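Local coordinates for protein beta-fructofuranosidase (PDB 3WPU) that is an Arthrobacter enzyme of the levansucrase/invertase family, whose members share a five-bladed beta-propeller catalytic fold, at residues Pro340-Lys345 against Asp376-Asp381; Gly372-Gly377 against Gln383-Gly388; Gly390-Asn395 against Val454-Gly459. All coordinates share one frame; numbering follows the deposited sequence.

Contact 1 of 3, residues Pro340-Lys345 against Asp376-Asp381; sequences PQIYFK and DGIRSD
Ile342 and Ile378 mark the closest backbone approach, with their CA atoms 7.4 Å apart. Residues 340-345 run as an edge strand of their sheet, paired with strand 348-355, while 376-381 belong to the irregular link between strands 369-375 and 383-384. No hydrogen bond joins the two segments. What holds them together is three apolar side chains meeting at one methyl, Ile378 CG2. Phe344 offers the edge of its ring, and this methyl lies near the ring plane, 3.8 Å from Phe344 CE1 and just as close to Phe344 CZ. Ile342 reaches it with its own gamma methyl, Ile342 CG2 to Ile378 CG2 at 4.2 Å, the two isoleucine side chains lying roughly perpendicular. Ile342 CG2 also sits 3.3 Å above one face of the Phe344 ring, displaced toward the rim, so the strand presents isoleucine and phenylalanine as one packed surface. In Ile378 the longer branch, CG1, takes the position between the backbone N and the carbonyl carbon (chi1 62°), which leaves CG2 beside the N to make the contact. Nearby, Ser380 OG folds back to Gly377 O at 3.1 Å, a hydrogen bond across the bend that carries Ile378. Phe250 touches both isoleucines, and Asp252 meets Phe344 and Ile378. The contact thus packs the outer strand of one sheet against the link of that sheet's own hairpin, and strands 245-250 and 260-266 with the loop between them come in from another sheet, consistent with neighbouring blades in the beta-propeller of this family.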
loop_
_atom_site.group_PDB
_atom_site.type_symbol
_atom_site.label_atom_id
_atom_site.label_comp_id
_atom_site.label_asym_id
_atom_site.label_seq_id
_atom_site.Cartn_x
_atom_site.Cartn_y
_atom_site.Cartn_z
ATOM N N PRO A 340 3.641 3.594 -0.804
ATOM C CA PRO A 340 4.455 3.735 0.393
ATOM C C PRO A 340 3.591 3.893 1.650
ATOM O O PRO A 340 2.515 4.499 1.624
ATOM C CB PRO A 340 5.249 5.001 0.115
ATOM C CG PRO A 340 4.366 5.807 -0.776
ATOM C CD PRO A 340 3.724 4.766 -1.684
ATOM N N GLN A 341 4.077 3.328 2.744
ATOM C CA GLN A 341 3.502 3.586 4.070
ATOM C C GLN A 341 4.620 3.638 5.077
ATOM O O GLN A 341 5.671 3.063 4.881
ATOM C CB GLN A 341 2.502 2.508 4.491
ATOM C CG GLN A 341 3.104 1.110 4.507
ATOM C CD GLN A 341 2.125 0.006 4.828
ATOM O OE1 GLN A 341 1.912 -0.897 3.985
ATOM N NE2 GLN A 341 1.544 0.029 6.032
ATOM N N ILE A 342 4.360 4.356 6.170
ATOM C CA ILE A 342 5.254 4.434 7.305
ATOM C C ILE A 342 4.599 3.691 8.467
ATOM O O ILE A 342 3.439 3.942 8.812
ATOM C CB ILE A 342 5.519 5.886 7.714
ATOM C CG1 ILE A 342 6.188 6.665 6.562
ATOM C CG2 ILE A 342 6.378 5.913 8.957
ATOM C CD1 ILE A 342 7.606 6.306 6.298
ATOM N N TYR A 343 5.362 2.765 9.020
ATOM C CA TYR A 343 4.945 1.834 10.060
ATOM C C TYR A 343 5.899 1.992 11.216
ATOM O O TYR A 343 7.109 1.886 11.038
ATOM C CB TYR A 343 5.027 0.423 9.471
ATOM C CG TYR A 343 4.577 -0.719 10.323
ATOM C CD1 TYR A 343 3.303 -1.273 10.163
ATOM C CD2 TYR A 343 5.443 -1.318 11.252
ATOM C CE1 TYR A 343 2.891 -2.341 10.928
ATOM C CE2 TYR A 343 5.028 -2.400 12.015
ATOM C CZ TYR A 343 3.751 -2.916 11.834
ATOM O OH TYR A 343 3.317 -4.013 12.568
ATOM N N PHE A 344 5.355 2.298 12.389
ATOM C CA PHE A 344 6.184 2.635 13.524
ATOM C C PHE A 344 6.288 1.444 14.464
ATOM O O PHE A 344 5.284 0.819 14.834
ATOM C CB PHE A 344 5.611 3.841 14.244
ATOM C CG PHE A 344 5.611 5.091 13.413
ATOM C CD1 PHE A 344 6.794 5.781 13.173
ATOM C CD2 PHE A 344 4.432 5.567 12.855
ATOM C CE1 PHE A 344 6.791 6.943 12.404
ATOM C CE2 PHE A 344 4.422 6.727 12.099
ATOM C CZ PHE A 344 5.604 7.417 11.876
ATOM N N LYS A 345 7.521 1.128 14.848
ATOM C CA LYS A 345 7.783 0.014 15.745
ATOM C C LYS A 345 9.097 0.215 16.492
ATOM O O LYS A 345 10.125 0.543 15.892
ATOM C CB LYS A 345 7.804 -1.310 14.959
ATOM C CG LYS A 345 7.996 -2.513 15.876
ATOM C CD LYS A 345 7.892 -3.804 15.101
ATOM C CE LYS A 345 8.010 -5.032 15.986
ATOM N NZ LYS A 345 9.379 -5.223 16.509
ATOM N N ASP A 376 15.705 6.057 12.060
ATOM C CA ASP A 376 15.341 6.678 13.317
ATOM C C ASP A 376 14.332 7.820 13.237
ATOM O O ASP A 376 13.986 8.401 14.261
ATOM C CB ASP A 376 16.625 7.177 14.004
ATOM C CG ASP A 376 17.468 6.035 14.551
ATOM O OD1 ASP A 376 16.919 4.965 14.870
ATOM O OD2 ASP A 376 18.685 6.234 14.719
ATOM N N GLY A 377 13.882 8.155 12.036
ATOM C CA GLY A 377 12.920 9.216 11.803
ATOM C C GLY A 377 12.233 8.993 10.477
ATOM O O GLY A 377 12.735 8.208 9.641
ATOM N N ILE A 378 11.100 9.667 10.265
ATOM C CA ILE A 378 10.391 9.544 8.966
ATOM C C ILE A 378 11.266 10.045 7.802
ATOM O O ILE A 378 11.196 9.511 6.682
ATOM C CB ILE A 378 8.996 10.201 8.969
ATOM C CG1 ILE A 378 9.082 11.731 9.220
ATOM C CG2 ILE A 378 8.155 9.517 10.040
ATOM C CD1 ILE A 378 7.738 12.397 9.096
ATOM N N ARG A 379 12.109 11.036 8.083
ATOM C CA ARG A 379 13.228 11.400 7.223
ATOM C C ARG A 379 14.509 10.949 7.912
ATOM O O ARG A 379 14.890 11.469 8.965
ATOM C CB ARG A 379 13.259 12.909 6.924
ATOM C CG ARG A 379 14.352 13.315 5.944
ATOM C CD ARG A 379 14.422 14.790 5.590
ATOM N NE ARG A 379 13.126 15.290 5.159
ATOM C CZ ARG A 379 12.604 15.068 3.955
ATOM N NH1 ARG A 379 13.308 14.432 3.045
ATOM N NH2 ARG A 379 11.398 15.536 3.677
ATOM N N SER A 380 15.157 9.957 7.338
ATOM C CA SER A 380 16.372 9.424 7.907
ATOM C C SER A 380 17.264 8.855 6.827
ATOM O O SER A 380 16.823 8.692 5.694
ATOM C CB SER A 380 16.012 8.384 8.972
ATOM O OG SER A 380 15.366 7.252 8.402
ATOM N N ASP A 381 18.505 8.507 7.163
ATOM C CA ASP A 381 19.328 7.759 6.225
ATOM C C ASP A 381 18.943 6.298 6.317
ATOM O O ASP A 381 19.618 5.473 6.946
ATOM C CB ASP A 381 20.828 7.969 6.454
ATOM C CG ASP A 381 21.664 7.194 5.461
ATOM O OD1 ASP A 381 21.104 6.721 4.428
ATOM O OD2 ASP A 381 22.870 6.995 5.701
#

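Contact 2 of 3, residues Gly372-Gly377 against Gln383-Gly388; sequences GFVGDG and QPLNGG
Phe373 and Pro384 sit opposite each other in the beta hairpin of strands 369-375 and 383-384, as an antiparallel non-hydrogen-bonded pair with CA atoms 4.2 Å apart. The proline suits this place, because its missing N-H is not needed in the ladder. The neighbouring pair, Val374 with Gln383, is hydrogen-bonded in both directions: Gln383 N gives a nearly straight bond (176°) to Val374 O at 2.9 Å, and Val374 N answers to Gln383 O. Past the proline, Leu385 N donates to Gly372 O, also at 2.9 Å, and extends the pairing into the turn of residues 385-388. On one face the Phe373 ring meets the proline ring obliquely, Phe373 CD1 to Pro384 CG 3.7 Å, and is also in edge-to-face contact with Trp28. On the other face Leu385 CD2 packs at 3.8 Å against Val374 CG1, the two side chains nearly perpendicular. The other methyl of this leucine, Leu385 CD1, lies against the bare backbone of Gly372, 3.5 Å from Gly372 C. The Gln383 side chain turns at chi2 (58°) and leads away from the partner strand, bringing Gln383 NE2 to a lone pair of Pro384 O, in the carbonyl plane, at 3.0 Å.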
loop_
_atom_site.group_PDB
_atom_site.type_symbol
_atom_site.label_atom_id
_atom_site.label_comp_id
_atom_site.label_asym_id
_atom_site.label_seq_id
_atom_site.Cartn_x
_atom_site.Cartn_y
_atom_site.Cartn_z
ATOM N N GLY A 372 11.364 -2.747 2.019
ATOM C CA GLY A 372 11.306 -1.882 3.192
ATOM C C GLY A 372 12.624 -1.372 3.655
ATOM O O GLY A 372 13.701 -1.843 3.260
ATOM N N PHE A 373 12.523 -0.378 4.541
ATOM C CA PHE A 373 13.626 0.494 4.920
ATOM C C PHE A 373 13.398 0.949 6.358
ATOM O O PHE A 373 12.266 1.212 6.722
ATOM C CB PHE A 373 13.684 1.708 3.976
ATOM C CG PHE A 373 13.712 1.335 2.518
ATOM C CD1 PHE A 373 14.904 1.212 1.824
ATOM C CD2 PHE A 373 12.514 1.073 1.870
ATOM C CE1 PHE A 373 14.918 0.825 0.493
ATOM C CE2 PHE A 373 12.513 0.685 0.547
ATOM C CZ PHE A 373 13.712 0.560 -0.140
ATOM N N VAL A 374 14.450 1.022 7.180
ATOM C CA VAL A 374 14.247 1.398 8.568
ATOM C C VAL A 374 15.199 2.499 8.973
ATOM O O VAL A 374 16.340 2.539 8.533
ATOM C CB VAL A 374 14.415 0.168 9.501
ATOM C CG1 VAL A 374 15.825 -0.413 9.483
ATOM C CG2 VAL A 374 13.957 0.518 10.907
ATOM N N GLY A 375 14.709 3.386 9.834
ATOM C CA GLY A 375 15.594 4.422 10.339
ATOM C C GLY A 375 15.021 5.027 11.572
ATOM O O GLY A 375 13.990 4.611 12.076
ATOM N N ASP A 376 15.705 6.057 12.060
ATOM C CA ASP A 376 15.341 6.678 13.317
ATOM C C ASP A 376 14.332 7.820 13.237
ATOM O O ASP A 376 13.986 8.401 14.261
ATOM C CB ASP A 376 16.625 7.177 14.004
ATOM C CG ASP A 376 17.468 6.035 14.551
ATOM O OD1 ASP A 376 16.919 4.965 14.870
ATOM O OD2 ASP A 376 18.685 6.234 14.719
ATOM N N GLY A 377 13.882 8.155 12.036
ATOM C CA GLY A 377 12.920 9.216 11.803
ATOM C C GLY A 377 12.233 8.993 10.477
ATOM O O GLY A 377 12.735 8.208 9.641
ATOM N N GLN A 383 18.033 2.478 6.221
ATOM C CA GLN A 383 18.734 1.237 5.979
ATOM C C GLN A 383 17.760 0.298 5.278
ATOM O O GLN A 383 16.792 -0.130 5.904
ATOM C CB GLN A 383 19.120 0.615 7.309
ATOM C CG GLN A 383 19.723 -0.767 7.226
ATOM C CD GLN A 383 20.971 -0.763 6.367
ATOM O OE1 GLN A 383 21.954 -0.075 6.687
ATOM N NE2 GLN A 383 20.922 -1.446 5.240
ATOM N N PRO A 384 18.023 -0.040 4.012
ATOM C CA PRO A 384 17.177 -1.082 3.410
ATOM C C PRO A 384 17.264 -2.396 4.161
ATOM O O PRO A 384 18.343 -2.788 4.621
ATOM C CB PRO A 384 17.761 -1.218 2.006
ATOM C CG PRO A 384 18.394 0.092 1.709
ATOM C CD PRO A 384 19.015 0.453 3.047
ATOM N N LEU A 385 16.134 -3.073 4.320
ATOM C CA LEU A 385 16.056 -4.240 5.203
ATOM C C LEU A 385 16.768 -5.460 4.634
ATOM O O LEU A 385 16.997 -5.548 3.405
ATOM C CB LEU A 385 14.593 -4.613 5.494
ATOM C CG LEU A 385 13.754 -3.550 6.193
ATOM C CD1 LEU A 385 12.285 -3.910 6.087
ATOM C CD2 LEU A 385 14.195 -3.359 7.639
ATOM N N ASN A 386 17.136 -6.378 5.526
ATOM C CA ASN A 386 17.648 -7.709 5.151
ATOM C C ASN A 386 18.931 -7.664 4.307
ATOM O O ASN A 386 18.927 -7.864 3.090
ATOM C CB ASN A 386 16.508 -8.525 4.506
ATOM C CG ASN A 386 15.356 -8.721 5.469
ATOM O OD1 ASN A 386 14.176 -8.391 5.187
ATOM N ND2 ASN A 386 15.681 -9.203 6.612
ATOM N N GLY A 387 20.040 -7.372 4.986
ATOM C CA GLY A 387 21.357 -7.325 4.369
ATOM C C GLY A 387 21.564 -6.119 3.476
ATOM O O GLY A 387 22.436 -6.122 2.617
ATOM N N GLY A 388 20.771 -5.070 3.657
ATOM C CA GLY A 388 20.801 -3.923 2.771
ATOM C C GLY A 388 20.141 -4.096 1.421
ATOM O O GLY A 388 20.272 -3.238 0.549
#

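Contact 3 of 3, residues Gly390-Asn395 against Val454-Gly459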
loop_
_atom_site.group_PDB
_atom_site.type_symbol
_atom_site.label_atom_id
_atom_site.label_comp_id
_atom_site.label_asym_id
_atom_site.label_seq_id
_atom_site.Cartn_x
_atom_site.Cartn_y
_atom_site.Cartn_z
ATOM N N GLY A 390 16.770 -4.427 0.857
ATOM C CA GLY A 390 15.457 -3.827 0.823
ATOM C C GLY A 390 14.328 -4.837 0.784
ATOM O O GLY A 390 13.172 -4.490 1.045
ATOM N N LEU A 391 14.607 -6.088 0.432
ATOM C CA LEU A 391 13.511 -7.032 0.301
ATOM C C LEU A 391 12.966 -7.464 1.654
ATOM O O LEU A 391 13.723 -7.961 2.479
ATOM C CB LEU A 391 13.953 -8.269 -0.451
ATOM C CG LEU A 391 12.902 -9.340 -0.760
ATOM C CD1 LEU A 391 11.747 -8.753 -1.538
ATOM C CD2 LEU A 391 13.578 -10.470 -1.492
ATOM N N ALA A 392 11.652 -7.332 1.824
ATOM C CA ALA A 392 10.939 -7.835 2.996
ATOM C C ALA A 392 10.003 -9.010 2.653
ATOM O O ALA A 392 9.949 -9.999 3.389
ATOM C CB ALA A 392 10.168 -6.734 3.662
ATOM N N LEU A 393 9.268 -8.919 1.556
ATOM C CA LEU A 393 8.304 -9.973 1.250
ATOM C C LEU A 393 8.109 -10.113 -0.259
ATOM O O LEU A 393 7.253 -9.444 -0.851
ATOM C CB LEU A 393 6.958 -9.706 1.940
ATOM C CG LEU A 393 5.930 -10.846 1.924
ATOM C CD1 LEU A 393 6.352 -11.911 2.900
ATOM C CD2 LEU A 393 4.538 -10.348 2.286
ATOM N N GLY A 394 8.903 -10.984 -0.860
ATOM C CA GLY A 394 8.879 -11.229 -2.288
ATOM C C GLY A 394 7.994 -12.392 -2.678
ATOM O O GLY A 394 7.873 -13.387 -1.948
ATOM N N ASN A 395 7.331 -12.256 -3.810
ATOM C CA ASN A 395 6.652 -13.426 -4.351
ATOM C C ASN A 395 7.692 -14.512 -4.624
ATOM O O ASN A 395 8.874 -14.225 -4.866
ATOM C CB ASN A 395 5.893 -13.071 -5.597
ATOM C CG ASN A 395 4.690 -12.188 -5.321
ATOM O OD1 ASN A 395 4.211 -12.074 -4.186
ATOM N ND2 ASN A 395 4.185 -11.558 -6.363
ATOM N N VAL A 454 -0.951 -12.803 5.393
ATOM C CA VAL A 454 0.227 -13.503 5.876
ATOM C C VAL A 454 0.825 -12.685 6.992
ATOM O O VAL A 454 0.319 -11.630 7.297
ATOM C CB VAL A 454 1.259 -13.808 4.759
ATOM C CG1 VAL A 454 0.654 -14.751 3.733
ATOM C CG2 VAL A 454 1.788 -12.540 4.096
ATOM N N LYS A 455 1.856 -13.225 7.630
ATOM C CA LYS A 455 2.421 -12.576 8.813
ATOM C C LYS A 455 3.933 -12.434 8.659
ATOM O O LYS A 455 4.656 -13.420 8.510
ATOM C CB LYS A 455 2.073 -13.376 10.085
ATOM C CG LYS A 455 2.576 -12.738 11.371
ATOM C CD LYS A 455 1.988 -13.452 12.582
ATOM C CE LYS A 455 2.583 -12.935 13.882
ATOM N NZ LYS A 455 3.913 -13.551 14.195
ATOM N N MET A 456 4.412 -11.198 8.775
ATOM C CA MET A 456 5.807 -10.892 8.635
ATOM C C MET A 456 6.268 -10.346 9.973
ATOM O O MET A 456 5.740 -9.343 10.444
ATOM C CB MET A 456 5.989 -9.845 7.527
ATOM C CG MET A 456 7.427 -9.436 7.291
ATOM S SD MET A 456 7.576 -8.217 5.972
ATOM C CE MET A 456 6.584 -6.866 6.618
ATOM N N ASP A 457 7.237 -11.021 10.585
ATOM C CA ASP A 457 7.812 -10.540 11.847
ATOM C C ASP A 457 8.871 -9.496 11.565
ATOM O O ASP A 457 9.814 -9.725 10.806
ATOM C CB ASP A 457 8.344 -11.699 12.651
ATOM C CG ASP A 457 7.226 -12.630 13.114
ATOM O OD1 ASP A 457 6.064 -12.160 13.228
ATOM O OD2 ASP A 457 7.506 -13.812 13.361
ATOM N N ILE A 458 8.715 -8.341 12.200
ATOM C CA ILE A 458 9.560 -7.187 11.910
ATOM C C ILE A 458 10.525 -6.982 13.072
ATOM O O ILE A 458 10.105 -6.847 14.210
ATOM C CB ILE A 458 8.707 -5.924 11.688
ATOM C CG1 ILE A 458 7.810 -6.114 10.455
ATOM C CG2 ILE A 458 9.600 -4.694 11.535
ATOM C CD1 ILE A 458 6.689 -5.113 10.304
ATOM N N GLY A 459 11.815 -7.024 12.769
ATOM C CA GLY A 459 12.873 -6.865 13.770
ATOM C C GLY A 459 13.298 -8.107 14.527
ATOM O O GLY A 459 13.356 -8.107 15.754
#
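Ala392 and Leu393 form a classic beta bulge, both facing Val370 of strand 369-375, and it is at this corner that the chain meets Met456 and Val454 of strand 454-458. The two segments belong to different sheets, consistent with neighbouring blades of the family's beta-propeller, and the nearest CA atoms, those of Leu393 and Met456, are 7.8 Å apart. No hydrogen bond crosses between them. The bulge has a clear consequence: Ala392 and Leu393 follow each other in sequence, yet both direct CB toward the second strand, where a regular strand would alternate.

The contact itself is apolar. Met456 stretches out fully through its first two torsions (chi1 and chi2 both 180°), and this delivers its sulfur to the bulge: Met456 SD lies 3.8 Å from Ala392 CB and 4.3 Å from Leu393 CB. Leu393 heads toward the start of the other strand, its CG opposite the backbone N (chi1 -169°), and meets Val454 methyl to methyl, Leu393 CD2 to Val454 CG2 at 4.0 Å. Around this patch Thr467 touches both Ala392 and Met456, while Val431 lies against both Leu393 and Val454, so strands 467-469 and 430-434 flank the same interface.

Polar interactions stay outside the apolar patch. Asn395 ND2 is bound by the carbonyls of Ala420 and His417. Lys455 points away from residues 390-395 and forms two salt bridges, one to Asp470 and one from Lys455 NZ to the syn lone pair of Asp457 OD1 at 2.7 Å.

How the contacts relate
All three contacts are mainly buried and all draw on the sheet containing strands 340-345, 348-355, 369-375 and 391-394. Contact 2 works inside that sheet and is the one with backbone hydrogen bonds across its segments. Contact 1 stays with the same sheet, strand against hairpin link, with another sheet packed around it; contact 3 alone has its segments in different sheets. Both rely on apolar side chains; contact 1 is partly exposed at Phe344. Contacts 1 and 2 share Asp376 and Gly377, where the hairpin runs into its link. Contact 2 passes to contact 3 through Gly390, whose O probably accepts a hydrogen bond from Gly372 N (2.7 Å). Contacts 1 and 3 meet through Lys345 NZ and Ile458 O, probably hydrogen-bonded.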